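Local coordinates for putative thioesterase (Escherichia coli, PDB 5UGZ), which is a type-II thioesterase of the colibactin NRPS/PKS pathway that releases biosynthetic intermediates from the assembly line by hydrolysing their thioester links, at residues Phe95-Gly100 against Phe236-His241; Ala104-His109 against Glu183-Gln188; Leu122-Cys127 against Leu215-Phe220; Val199-Asp204 against Glu243-Tyr248. One frame throughout, in Å; residues are numbered along the deposited sequence.

Contact 1: Phe95-Gly100 against Phe236-His241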
loop_
_atom_site.group_PDB
_atom_site.type_symbol
_atom_site.label_atom_id
_atom_site.label_comp_id
_atom_site.label_asym_id
_atom_site.label_seq_id
_atom_site.Cartn_x
_atom_site.Cartn_y
_atom_site.Cartn_z
ATOM N N PHE A 95 4.133 1.235 5.222
ATOM C CA PHE A 95 4.385 1.088 3.801
ATOM C C PHE A 95 3.151 0.455 3.175
ATOM O O PHE A 95 2.591 -0.489 3.733
ATOM C CB PHE A 95 5.637 0.209 3.542
ATOM C CG PHE A 95 5.921 -0.040 2.087
ATOM C CD1 PHE A 95 5.188 -0.983 1.368
ATOM C CD2 PHE A 95 6.914 0.671 1.428
ATOM C CE1 PHE A 95 5.430 -1.213 0.017
ATOM C CE2 PHE A 95 7.170 0.438 0.068
ATOM C CZ PHE A 95 6.421 -0.506 -0.633
ATOM N N GLY A 96 2.730 0.974 2.030
ATOM C CA GLY A 96 1.658 0.355 1.264
ATOM C C GLY A 96 1.921 0.557 -0.206
ATOM O O GLY A 96 2.487 1.572 -0.607
ATOM N N HIS A 97 1.536 -0.430 -1.018
ATOM C CA HIS A 97 1.664 -0.357 -2.472
ATOM C C HIS A 97 0.277 -0.244 -3.089
ATOM O O HIS A 97 -0.628 -1.017 -2.750
ATOM C CB HIS A 97 2.402 -1.572 -3.053
ATOM C CG HIS A 97 2.740 -1.437 -4.515
ATOM N ND1 HIS A 97 3.863 -0.777 -4.969
ATOM C CD2 HIS A 97 2.090 -1.863 -5.624
ATOM C CE1 HIS A 97 3.895 -0.812 -6.289
ATOM N NE2 HIS A 97 2.829 -1.464 -6.711
ATOM N N SER A 98 0.110 0.736 -3.976
ATOM C CA SER A 98 -1.127 0.950 -4.745
ATOM C C SER A 98 -2.313 1.122 -3.801
ATOM O O SER A 98 -2.322 2.096 -3.031
ATOM C CB SER A 98 -1.257 -0.174 -5.762
ATOM O OG SER A 98 -1.823 0.358 -6.942
ATOM N N LEU A 99 -3.333 0.258 -3.849
ATOM C CA LEU A 99 -4.449 0.341 -2.910
ATOM C C LEU A 99 -3.955 0.341 -1.473
ATOM O O LEU A 99 -4.509 1.035 -0.612
ATOM C CB LEU A 99 -5.409 -0.832 -3.139
ATOM C CG LEU A 99 -6.518 -1.025 -2.120
ATOM C CD1 LEU A 99 -7.505 0.154 -2.156
ATOM C CD2 LEU A 99 -7.213 -2.351 -2.364
ATOM N N GLY A 100 -2.914 -0.442 -1.196
ATOM C CA GLY A 100 -2.319 -0.438 0.118
ATOM C C GLY A 100 -1.759 0.907 0.507
ATOM O O GLY A 100 -1.608 1.183 1.700
ATOM N N PHE A 236 4.865 -3.624 -10.747
ATOM C CA PHE A 236 5.271 -4.616 -9.763
ATOM C C PHE A 236 6.770 -4.603 -9.529
ATOM O O PHE A 236 7.348 -5.629 -9.161
ATOM C CB PHE A 236 4.771 -5.998 -10.177
ATOM C CG PHE A 236 3.287 -6.146 -10.033
ATOM C CD1 PHE A 236 2.748 -6.762 -8.921
ATOM C CD2 PHE A 236 2.432 -5.631 -10.989
ATOM C CE1 PHE A 236 1.403 -6.882 -8.779
ATOM C CE2 PHE A 236 1.070 -5.744 -10.847
ATOM C CZ PHE A 236 0.556 -6.364 -9.738
ATOM N N PHE A 237 7.400 -3.435 -9.724
ATOM C CA PHE A 237 8.755 -3.217 -9.239
ATOM C C PHE A 237 8.860 -3.509 -7.749
ATOM O O PHE A 237 9.930 -3.900 -7.277
ATOM C CB PHE A 237 9.196 -1.778 -9.522
ATOM C CG PHE A 237 8.515 -0.763 -8.656
ATOM C CD1 PHE A 237 8.921 -0.569 -7.343
ATOM C CD2 PHE A 237 7.466 -0.015 -9.141
ATOM C CE1 PHE A 237 8.292 0.345 -6.536
ATOM C CE2 PHE A 237 6.839 0.904 -8.341
ATOM C CZ PHE A 237 7.254 1.083 -7.035
ATOM N N VAL A 238 7.765 -3.332 -6.992
ATOM C CA VAL A 238 7.805 -3.564 -5.544
ATOM C C VAL A 238 8.195 -5.005 -5.220
ATOM O O VAL A 238 8.768 -5.279 -4.157
ATOM C CB VAL A 238 6.452 -3.186 -4.892
ATOM C CG1 VAL A 238 5.375 -4.222 -5.230
ATOM C CG2 VAL A 238 6.592 -3.019 -3.369
ATOM N N ASP A 239 7.878 -5.948 -6.101
ATOM C CA ASP A 239 8.308 -7.327 -5.900
ATOM C C ASP A 239 9.625 -7.612 -6.595
ATOM O O ASP A 239 10.507 -8.239 -6.008
ATOM C CB ASP A 239 7.270 -8.330 -6.422
ATOM C CG ASP A 239 5.956 -8.278 -5.674
ATOM O OD1 ASP A 239 5.930 -8.554 -4.455
ATOM O OD2 ASP A 239 4.938 -7.980 -6.325
ATOM N N LYS A 240 9.769 -7.157 -7.841
ATOM C CA LYS A 240 10.945 -7.512 -8.626
ATOM C C LYS A 240 12.203 -6.872 -8.063
ATOM O O LYS A 240 13.276 -7.487 -8.078
ATOM C CB LYS A 240 10.749 -7.114 -10.092
ATOM C CG LYS A 240 11.863 -7.640 -11.002
ATOM C CD LYS A 240 11.680 -7.222 -12.441
ATOM C CE LYS A 240 12.667 -7.945 -13.332
ATOM N NZ LYS A 240 12.776 -7.302 -14.675
ATOM N N HIS A 241 12.098 -5.648 -7.568
ATOM C CA HIS A 241 13.229 -4.932 -6.993
ATOM C C HIS A 241 13.013 -4.682 -5.507
ATOM O O HIS A 241 13.417 -3.652 -4.960
ATOM C CB HIS A 241 13.475 -3.628 -7.744
ATOM C CG HIS A 241 13.616 -3.812 -9.223
ATOM N ND1 HIS A 241 14.511 -4.702 -9.781
ATOM C CD2 HIS A 241 12.974 -3.225 -10.261
ATOM C CE1 HIS A 241 14.414 -4.655 -11.098
ATOM N NE2 HIS A 241 13.488 -3.770 -11.415
#
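V238 lies against the imidazole of H97, its CG1 methyl over the centre of one ring face at 3.8 Å from the centroid, 8° off the normal, a CH-pi contact. Its other methyl, CG2, meets the rim of F95, near that ring's plane, with F95 CZ 3.7 Å away. With CG2 anti to the backbone N and CG1 between N and the carbonyl carbon (chi1 73°), the two branches are shared between the two aromatic rings. F237 takes the imidazole from another direction: the edge of H97 is turned to the F237 face in an offset edge-to-face pair, centroids 5.5 Å apart and planes at 73°. H97 ND1 is hydrogen-bonded to S125 OG on the neighbouring strand, which helps fix the rotation of the ring, while H235 meets it too. The strand 91-97 ends here in the sharp turn at S98, whose positive phi, with G96 and G100 two residues before and after it, matches the GxSxG nucleophile elbow of alpha/beta-hydrolase thioesterases; S98 is thus probably the nucleophile. No hydrogen bond joins the two segments, so the short helix 237-240 is held beside the elbow by apolar and aromatic packing.

Contact 2: Ala104-His109 against Glu183-Gln188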
loop_
_atom_site.group_PDB
_atom_site.type_symbol
_atom_site.label_atom_id
_atom_site.label_comp_id
_atom_site.label_asym_id
_atom_site.label_seq_id
_atom_site.Cartn_x
_atom_site.Cartn_y
_atom_site.Cartn_z
ATOM N N ALA A 104 -2.927 2.873 3.552
ATOM C CA ALA A 104 -1.938 3.395 4.490
ATOM C C ALA A 104 -2.212 4.855 4.830
ATOM O O ALA A 104 -2.110 5.258 5.996
ATOM C CB ALA A 104 -0.531 3.233 3.926
ATOM N N PHE A 105 -2.559 5.662 3.827
ATOM C CA PHE A 105 -2.860 7.065 4.079
ATOM C C PHE A 105 -4.061 7.216 5.000
ATOM O O PHE A 105 -4.026 7.987 5.963
ATOM C CB PHE A 105 -3.123 7.796 2.766
ATOM C CG PHE A 105 -3.573 9.219 2.962
ATOM C CD1 PHE A 105 -2.655 10.220 3.231
ATOM C CD2 PHE A 105 -4.918 9.549 2.886
ATOM C CE1 PHE A 105 -3.080 11.537 3.420
ATOM C CE2 PHE A 105 -5.349 10.841 3.069
ATOM C CZ PHE A 105 -4.427 11.844 3.336
ATOM N N GLU A 106 -5.148 6.513 4.692
ATOM C CA GLU A 106 -6.372 6.619 5.477
ATOM C C GLU A 106 -6.192 6.022 6.870
ATOM O O GLU A 106 -6.751 6.529 7.848
ATOM C CB GLU A 106 -7.513 5.930 4.718
ATOM C CG GLU A 106 -7.939 6.652 3.422
ATOM C CD GLU A 106 -8.577 8.017 3.693
ATOM O OE1 GLU A 106 -9.178 8.165 4.760
ATOM O OE2 GLU A 106 -8.481 8.943 2.861
ATOM N N LEU A 107 -5.404 4.949 6.968
ATOM C CA LEU A 107 -5.134 4.275 8.235
ATOM C C LEU A 107 -4.318 5.135 9.198
ATOM O O LEU A 107 -4.562 5.106 10.409
ATOM C CB LEU A 107 -4.399 2.963 7.965
ATOM C CG LEU A 107 -3.953 2.200 9.209
ATOM C CD1 LEU A 107 -5.161 1.880 10.091
ATOM C CD2 LEU A 107 -3.206 0.942 8.807
ATOM N N VAL A 108 -3.313 5.870 8.702
ATOM C CA VAL A 108 -2.518 6.699 9.605
ATOM C C VAL A 108 -3.395 7.770 10.236
ATOM O O VAL A 108 -3.345 7.997 11.449
ATOM C CB VAL A 108 -1.281 7.309 8.897
ATOM C CG1 VAL A 108 -1.655 8.250 7.762
ATOM C CG2 VAL A 108 -0.410 8.055 9.913
ATOM N N HIS A 109 -4.220 8.435 9.437
ATOM C CA HIS A 109 -5.108 9.437 10.018
ATOM C C HIS A 109 -6.108 8.811 10.981
ATOM O O HIS A 109 -6.464 9.434 11.980
ATOM C CB HIS A 109 -5.810 10.214 8.910
ATOM C CG HIS A 109 -4.916 11.194 8.207
ATOM N ND1 HIS A 109 -4.623 12.436 8.727
ATOM C CD2 HIS A 109 -4.249 11.115 7.030
ATOM C CE1 HIS A 109 -3.820 13.082 7.899
ATOM N NE2 HIS A 109 -3.581 12.303 6.860
ATOM N N GLU A 183 -11.930 2.095 -6.502
ATOM C CA GLU A 183 -12.739 2.865 -7.446
ATOM C C GLU A 183 -13.845 3.659 -6.757
ATOM O O GLU A 183 -14.176 4.767 -7.186
ATOM C CB GLU A 183 -13.335 1.931 -8.492
ATOM C CG GLU A 183 -12.355 1.624 -9.594
ATOM C CD GLU A 183 -12.758 0.440 -10.413
ATOM O OE1 GLU A 183 -13.922 0.007 -10.278
ATOM O OE2 GLU A 183 -11.911 -0.068 -11.181
ATOM N N GLN A 184 -14.460 3.108 -5.718
ATOM C CA GLN A 184 -15.481 3.857 -5.001
ATOM C C GLN A 184 -14.889 4.792 -3.973
ATOM O O GLN A 184 -15.629 5.419 -3.221
ATOM C CB GLN A 184 -16.470 2.907 -4.329
ATOM C CG GLN A 184 -17.259 2.053 -5.314
ATOM C CD GLN A 184 -18.387 1.310 -4.643
ATOM O OE1 GLN A 184 -18.290 0.941 -3.475
ATOM N NE2 GLN A 184 -19.474 1.093 -5.375
ATOM N N TYR A 185 -13.570 4.898 -3.935
ATOM C CA TYR A 185 -12.914 5.740 -2.954
ATOM C C TYR A 185 -13.127 7.215 -3.289
ATOM O O TYR A 185 -12.947 7.642 -4.433
ATOM C CB TYR A 185 -11.431 5.384 -2.899
ATOM C CG TYR A 185 -10.616 6.336 -2.078
ATOM C CD1 TYR A 185 -10.786 6.415 -0.708
ATOM C CD2 TYR A 185 -9.676 7.153 -2.668
ATOM C CE1 TYR A 185 -10.044 7.277 0.047
ATOM C CE2 TYR A 185 -8.932 8.015 -1.927
ATOM C CZ TYR A 185 -9.115 8.080 -0.564
ATOM O OH TYR A 185 -8.378 8.959 0.195
ATOM N N VAL A 186 -13.515 7.994 -2.284
ATOM C CA VAL A 186 -13.770 9.423 -2.418
ATOM C C VAL A 186 -12.955 10.143 -1.346
ATOM O O VAL A 186 -13.265 10.041 -0.151
ATOM C CB VAL A 186 -15.265 9.747 -2.279
ATOM C CG1 VAL A 186 -15.485 11.257 -2.154
ATOM C CG2 VAL A 186 -16.048 9.162 -3.457
ATOM N N PHE A 187 -11.926 10.879 -1.765
ATOM C CA PHE A 187 -11.087 11.593 -0.812
ATOM C C PHE A 187 -11.891 12.655 -0.066
ATOM O O PHE A 187 -12.639 13.426 -0.675
ATOM C CB PHE A 187 -9.903 12.244 -1.541
ATOM C CG PHE A 187 -9.115 13.208 -0.686
ATOM C CD1 PHE A 187 -8.316 12.750 0.350
ATOM C CD2 PHE A 187 -9.169 14.572 -0.927
ATOM C CE1 PHE A 187 -7.600 13.622 1.138
ATOM C CE2 PHE A 187 -8.454 15.455 -0.143
ATOM C CZ PHE A 187 -7.664 14.977 0.896
ATOM N N GLN A 188 -11.739 12.707 1.258
ATOM C CA GLN A 188 -12.184 13.871 2.020
ATOM C C GLN A 188 -11.029 14.401 2.849
ATOM O O GLN A 188 -10.416 13.653 3.613
ATOM C CB GLN A 188 -13.372 13.572 2.940
ATOM C CG GLN A 188 -14.008 14.846 3.544
ATOM C CD GLN A 188 -15.069 15.499 2.639
ATOM O OE1 GLN A 188 -15.986 14.835 2.162
ATOM N NE2 GLN A 188 -14.949 16.804 2.421
HETATM O O HOH W 1 -10.758 10.491 2.799
#
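E106 and F187 mark the closest backbone approach, their CA atoms 9.3 Å apart, between a turn and a half of helix 99-113 and an irregular chain that leaves helix 165-183 at Q184. The E106 carboxylate and the Y185 phenol come from opposite directions, and Y185 OH donates to E106 OE2 at 2.7 Å. The oxygen is met on its anti side, 24° out of the carboxylate plane, and the carboxylate and ring planes stand 65° apart. A bend at chi2 (-66°) carries the E106 carboxylate out to the phenol. In this alpha/beta-hydrolase fold, helix 99-113 follows the probable nucleophile elbow and packs on the central sheet; here E106 and F105 of this helix receive the loop leading toward strand 198-203. A water links the same carboxylate oxygen to the loop backbone, donating to E106 OE2 at 2.8 Å and accepting from Q188 N at 2.9 Å. The other oxygen, OE1, forms a salt bridge with K190 just beyond, so both oxygens are engaged with this loop. Beside the polar group, F105 and F187 cross at about a right angle, F105 CE2 lying near the plane of the F187 ring at its edge, 4.1 Å from F187 CE1.

Contact 3: Leu122-Cys127 against Leu215-Phe220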
loop_
_atom_site.group_PDB
_atom_site.type_symbol
_atom_site.label_atom_id
_atom_site.label_comp_id
_atom_site.label_asym_id
_atom_site.label_seq_id
_atom_site.Cartn_x
_atom_site.Cartn_y
_atom_site.Cartn_z
ATOM N N LEU A 122 6.419 7.473 6.349
ATOM C CA LEU A 122 5.373 6.826 5.577
ATOM C C LEU A 122 5.897 6.625 4.175
ATOM O O LEU A 122 6.551 7.515 3.629
ATOM C CB LEU A 122 4.075 7.663 5.522
ATOM C CG LEU A 122 3.277 7.834 6.821
ATOM C CD1 LEU A 122 2.289 8.964 6.654
ATOM C CD2 LEU A 122 2.548 6.561 7.211
ATOM N N PHE A 123 5.597 5.461 3.598
ATOM C CA PHE A 123 6.036 5.080 2.260
ATOM C C PHE A 123 4.799 4.775 1.435
ATOM O O PHE A 123 4.008 3.906 1.805
ATOM C CB PHE A 123 6.969 3.862 2.307
ATOM C CG PHE A 123 8.138 4.028 3.229
ATOM C CD1 PHE A 123 9.331 4.561 2.766
ATOM C CD2 PHE A 123 8.042 3.670 4.568
ATOM C CE1 PHE A 123 10.417 4.719 3.612
ATOM C CE2 PHE A 123 9.118 3.836 5.425
ATOM C CZ PHE A 123 10.311 4.367 4.941
ATOM N N PHE A 124 4.617 5.496 0.336
ATOM C CA PHE A 124 3.513 5.248 -0.584
ATOM C C PHE A 124 4.130 4.813 -1.899
ATOM O O PHE A 124 4.722 5.626 -2.617
ATOM C CB PHE A 124 2.619 6.474 -0.761
ATOM C CG PHE A 124 2.063 7.009 0.533
ATOM C CD1 PHE A 124 1.122 6.284 1.251
ATOM C CD2 PHE A 124 2.490 8.224 1.045
ATOM C CE1 PHE A 124 0.617 6.766 2.448
ATOM C CE2 PHE A 124 1.982 8.699 2.242
ATOM C CZ PHE A 124 1.045 7.965 2.939
ATOM N N SER A 125 3.993 3.529 -2.198
ATOM C CA SER A 125 4.596 2.917 -3.363
ATOM C C SER A 125 3.534 2.698 -4.441
ATOM O O SER A 125 2.412 2.265 -4.150
ATOM C CB SER A 125 5.258 1.603 -2.947
ATOM O OG SER A 125 5.997 1.026 -3.990
ATOM N N GLY A 126 3.888 3.024 -5.682
ATOM C CA GLY A 126 2.977 2.810 -6.802
ATOM C C GLY A 126 1.602 3.395 -6.571
ATOM O O GLY A 126 0.587 2.760 -6.883
ATOM N N CYS A 127 1.548 4.599 -6.017
ATOM C CA CYS A 127 0.316 5.140 -5.457
ATOM C C CYS A 127 0.195 6.597 -5.869
ATOM O O CYS A 127 1.014 7.419 -5.463
ATOM C CB CYS A 127 0.320 5.006 -3.932
ATOM S SG CYS A 127 -1.274 5.315 -3.191
ATOM N N LEU A 215 3.474 15.240 -7.375
ATOM C CA LEU A 215 3.718 16.493 -6.678
ATOM C C LEU A 215 2.558 16.867 -5.760
ATOM O O LEU A 215 2.751 17.631 -4.805
ATOM C CB LEU A 215 3.988 17.591 -7.711
ATOM C CG LEU A 215 5.084 17.216 -8.717
ATOM C CD1 LEU A 215 5.119 18.183 -9.902
ATOM C CD2 LEU A 215 6.440 17.147 -8.019
ATOM N N ALA A 216 1.360 16.337 -6.021
ATOM C CA ALA A 216 0.206 16.548 -5.161
ATOM C C ALA A 216 0.330 15.847 -3.824
ATOM O O ALA A 216 -0.577 15.964 -3.001
ATOM C CB ALA A 216 -1.063 16.072 -5.859
ATOM N N TRP A 217 1.405 15.099 -3.604
ATOM C CA TRP A 217 1.614 14.400 -2.347
ATOM C C TRP A 217 2.187 15.294 -1.259
ATOM O O TRP A 217 2.056 14.962 -0.078
ATOM C CB TRP A 217 2.563 13.216 -2.569
ATOM C CG TRP A 217 1.916 11.876 -2.811
ATOM C CD1 TRP A 217 1.955 11.143 -3.959
ATOM C CD2 TRP A 217 1.190 11.093 -1.859
ATOM N NE1 TRP A 217 1.287 9.954 -3.789
ATOM C CE2 TRP A 217 0.810 9.895 -2.505
ATOM C CE3 TRP A 217 0.826 11.285 -0.520
ATOM C CZ2 TRP A 217 0.066 8.894 -1.858
ATOM C CZ3 TRP A 217 0.080 10.284 0.124
ATOM C CH2 TRP A 217 -0.290 9.111 -0.551
ATOM N N GLU A 218 2.804 16.424 -1.623
ATOM C CA GLU A 218 3.640 17.174 -0.693
ATOM C C GLU A 218 2.839 17.964 0.335
ATOM O O GLU A 218 3.331 18.200 1.446
ATOM C CB GLU A 218 4.573 18.093 -1.488
ATOM C CG GLU A 218 5.620 17.303 -2.282
ATOM C CD GLU A 218 6.366 18.130 -3.309
ATOM O OE1 GLU A 218 6.259 19.379 -3.284
ATOM O OE2 GLU A 218 7.060 17.520 -4.153
ATOM N N LYS A 219 1.611 18.375 0.015
ATOM C CA LYS A 219 0.831 19.134 0.992
ATOM C C LYS A 219 0.351 18.296 2.177
ATOM O O LYS A 219 -0.167 18.869 3.143
ATOM C CB LYS A 219 -0.381 19.772 0.316
ATOM C CG LYS A 219 -1.220 18.786 -0.463
ATOM C CD LYS A 219 -2.559 19.373 -0.827
ATOM C CE LYS A 219 -3.377 18.402 -1.651
ATOM N NZ LYS A 219 -2.742 18.136 -2.971
ATOM N N PHE A 220 0.487 16.972 2.125
ATOM C CA PHE A 220 -0.054 16.089 3.152
ATOM C C PHE A 220 0.886 15.891 4.333
ATOM O O PHE A 220 0.508 15.228 5.305
ATOM C CB PHE A 220 -0.427 14.739 2.524
ATOM C CG PHE A 220 -1.608 14.826 1.610
ATOM C CD1 PHE A 220 -2.878 14.994 2.127
ATOM C CD2 PHE A 220 -1.449 14.800 0.236
ATOM C CE1 PHE A 220 -3.968 15.105 1.290
ATOM C CE2 PHE A 220 -2.543 14.907 -0.611
ATOM C CZ PHE A 220 -3.794 15.066 -0.089
#
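F124 and W217 form an offset aromatic stack, the phenyl ring against the six-membered part of the indole with centroids 4.1 Å apart and planes 13° from parallel. W217 CH2 sits over the centre of the phenyl face, whereas F124 CD2 lies over the indole nearer its rim; the closest pair, F124 CE2 and W217 CZ3, are 3.3 Å apart. F124 CG stands anti to the carbonyl carbon (chi1 -56°), which directs the ring from strand 121-125 toward the segment 215-220. Hydrogen bonding comes from the other part of the indole. W217 NE1 donates to C127 O at 3.1 Å in a nearly straight bond, 163° at the hydrogen, with the acceptor close to the indole plane; the donor, however, is tilted out of the carbonyl plane of C127. A sulfur-aromatic contact completes the set: C127 SG approaches the indole edge, 4.0 Å from W217 CZ2. Around these residues, L200 of the next strand and F105 of helix 99-113 also touch the tryptophan, and A104 and F105 pack on F124. The contact thus joins the C-terminal end of a central strand of the alpha/beta-hydrolase sheet to the 3-10 segment between strands 198-203 and 225-230. With one face against F124 and its N-H spent on C127 O, the buried indole has its polar group satisfied and its rotation restricted by two different interactions.

Contact 4: Val199-Asp204 against Glu243-Tyr248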
loop_
_atom_site.group_PDB
_atom_site.type_symbol
_atom_site.label_atom_id
_atom_site.label_comp_id
_atom_site.label_asym_id
_atom_site.label_seq_id
_atom_site.Cartn_x
_atom_site.Cartn_y
_atom_site.Cartn_z
ATOM N N VAL A 199 7.931 9.143 1.687
ATOM C CA VAL A 199 8.754 8.627 0.600
ATOM C C VAL A 199 7.833 7.980 -0.421
ATOM O O VAL A 199 6.957 7.191 -0.056
ATOM C CB VAL A 199 9.814 7.626 1.099
ATOM C CG1 VAL A 199 10.691 7.139 -0.056
ATOM C CG2 VAL A 199 10.651 8.258 2.201
ATOM N N LEU A 200 8.026 8.323 -1.691
ATOM C CA LEU A 200 7.213 7.826 -2.788
ATOM C C LEU A 200 8.070 6.943 -3.685
ATOM O O LEU A 200 9.199 7.312 -4.030
ATOM C CB LEU A 200 6.615 8.982 -3.592
ATOM C CG LEU A 200 5.822 10.040 -2.820
ATOM C CD1 LEU A 200 5.423 11.169 -3.766
ATOM C CD2 LEU A 200 4.586 9.439 -2.148
ATOM N N PHE A 201 7.538 5.774 -4.041
ATOM C CA PHE A 201 8.200 4.819 -4.923
ATOM C C PHE A 201 7.397 4.675 -6.209
ATOM O O PHE A 201 6.172 4.534 -6.177
ATOM C CB PHE A 201 8.356 3.438 -4.271
ATOM C CG PHE A 201 9.305 3.413 -3.108
ATOM C CD1 PHE A 201 10.662 3.406 -3.311
ATOM C CD2 PHE A 201 8.836 3.366 -1.817
ATOM C CE1 PHE A 201 11.541 3.386 -2.246
ATOM C CE2 PHE A 201 9.710 3.333 -0.749
ATOM C CZ PHE A 201 11.061 3.348 -0.968
ATOM N N HIS A 202 8.100 4.693 -7.338
ATOM C CA HIS A 202 7.476 4.762 -8.650
ATOM C C HIS A 202 8.343 3.984 -9.631
ATOM O O HIS A 202 9.567 4.134 -9.623
ATOM C CB HIS A 202 7.310 6.234 -9.067
ATOM C CG HIS A 202 6.671 6.430 -10.405
ATOM N ND1 HIS A 202 5.392 6.007 -10.689
ATOM C CD2 HIS A 202 7.130 7.026 -11.533
ATOM C CE1 HIS A 202 5.094 6.317 -11.938
ATOM N NE2 HIS A 202 6.133 6.935 -12.473
ATOM N N GLY A 203 7.722 3.114 -10.429
ATOM C CA GLY A 203 8.394 2.494 -11.555
ATOM C C GLY A 203 8.116 3.284 -12.813
ATOM O O GLY A 203 6.958 3.499 -13.178
ATOM N N ASP A 204 9.191 3.726 -13.485
ATOM C CA ASP A 204 9.044 4.682 -14.584
ATOM C C ASP A 204 8.167 4.147 -15.709
ATOM O O ASP A 204 7.559 4.935 -16.440
ATOM C CB ASP A 204 10.413 5.080 -15.139
ATOM C CG ASP A 204 11.058 3.972 -15.950
ATOM O OD1 ASP A 204 11.931 4.276 -16.786
ATOM O OD2 ASP A 204 10.690 2.794 -15.755
ATOM N N GLU A 243 14.475 -5.673 -3.023
ATOM C CA GLU A 243 15.658 -5.484 -2.188
ATOM C C GLU A 243 16.105 -4.032 -2.198
ATOM O O GLU A 243 16.611 -3.538 -1.184
ATOM C CB GLU A 243 16.812 -6.389 -2.636
ATOM C CG GLU A 243 16.399 -7.748 -3.194
ATOM C CD GLU A 243 15.905 -7.704 -4.658
ATOM O OE1 GLU A 243 15.334 -8.711 -5.144
ATOM O OE2 GLU A 243 16.096 -6.670 -5.338
ATOM N N GLN A 244 15.933 -3.349 -3.334
ATOM C CA GLN A 244 16.221 -1.917 -3.427
ATOM C C GLN A 244 15.200 -1.098 -2.650
ATOM O O GLN A 244 15.558 -0.155 -1.935
ATOM C CB GLN A 244 16.226 -1.471 -4.893
ATOM C CG GLN A 244 17.450 -1.870 -5.686
ATOM C CD GLN A 244 17.145 -2.020 -7.172
ATOM O OE1 GLN A 244 16.622 -3.051 -7.611
ATOM N NE2 GLN A 244 17.469 -0.989 -7.953
ATOM N N VAL A 245 13.914 -1.423 -2.809
ATOM C CA VAL A 245 12.877 -0.778 -2.010
ATOM C C VAL A 245 13.214 -0.885 -0.527
ATOM O O VAL A 245 13.136 0.096 0.221
ATOM C CB VAL A 245 11.499 -1.388 -2.324
ATOM C CG1 VAL A 245 10.462 -0.903 -1.321
ATOM C CG2 VAL A 245 11.076 -1.026 -3.722
ATOM N N VAL A 246 13.593 -2.079 -0.072
ATOM C CA VAL A 246 13.942 -2.198 1.336
ATOM C C VAL A 246 15.256 -1.492 1.614
ATOM O O VAL A 246 15.506 -1.073 2.751
ATOM C CB VAL A 246 14.021 -3.659 1.803
ATOM C CG1 VAL A 246 14.491 -3.670 3.217
ATOM C CG2 VAL A 246 12.664 -4.356 1.708
ATOM N N GLY A 247 16.133 -1.381 0.611
ATOM C CA GLY A 247 17.348 -0.600 0.798
ATOM C C GLY A 247 17.044 0.847 1.136
ATOM O O GLY A 247 17.706 1.453 1.985
ATOM N N TYR A 248 16.012 1.409 0.494
ATOM C CA TYR A 248 15.560 2.778 0.731
ATOM C C TYR A 248 14.785 2.923 2.036
ATOM O O TYR A 248 14.951 3.917 2.751
ATOM C CB TYR A 248 14.702 3.236 -0.446
ATOM C CG TYR A 248 15.536 3.518 -1.653
ATOM C CD1 TYR A 248 16.453 4.563 -1.629
ATOM C CD2 TYR A 248 15.447 2.745 -2.800
ATOM C CE1 TYR A 248 17.250 4.847 -2.713
ATOM C CE2 TYR A 248 16.252 3.026 -3.905
ATOM C CZ TYR A 248 17.156 4.089 -3.844
ATOM O OH TYR A 248 17.983 4.423 -4.897
#
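The F201 ring has V245 over one face and Y248 at its edge. V245 CG1 stands 4.3 Å above the centre of the phenyl plane, a loose approach, while Y248 CB lies close to that plane and makes the nearest contact, 3.6 Å from F201 CE1. Toward the Y248 ring, F201 CE1 comes in obliquely, 4.0 Å from both Y248 CG and Y248 CD2. F201 is thus met by two residues of one helix three positions apart, a spacing of roughly one turn, which lets a single ring from strand 198-203 touch both. Its CG is anti to the carbonyl carbon (chi1 -67°), and the ring reaches across to helix 242-259 where the backbones are nearest, F201 and V245 having CA atoms 7.9 Å apart. Y248 meets F201 through CB and the near part of its ring. Further in, F95 of strand 91-97 touches both F201 and V245, and F123 and S125 of strand 121-125 adjoin F201; F230 of strand 225-230 touches V245, and I228 touches Y248. The long C-terminal helix thereby lies along one side of the parallel sheet, as expected of an alpha/beta-hydrolase fold. What holds the F201 ring against the helix is therefore a set of carbon contacts, close at the edge and looser over the face, with no polar bond between the segments.

Contacts 1, 3 and 4 share the central sheet, through neighbouring strands 91-97, 121-125 and 198-203, while contact 2 lies off the sheet, between helix 99-113 and the loop after helix 165-183. Contacts 1 and 4 are closest, with centres about 9 Å apart, and meet where F237 CE2 lies 3.2 Å from G203 N; their helices follow one another in the chain. Contact 3 joins contact 1 by a probable backbone hydrogen bond, S98 N to S125 O at 2.8 Å, beside the probable nucleophile elbow. Contacts 2 and 3 touch through F105 and F187 on F220. Contacts 2 and 4, centres about 22 Å apart, lie on opposite sides of the chain's centre without touching.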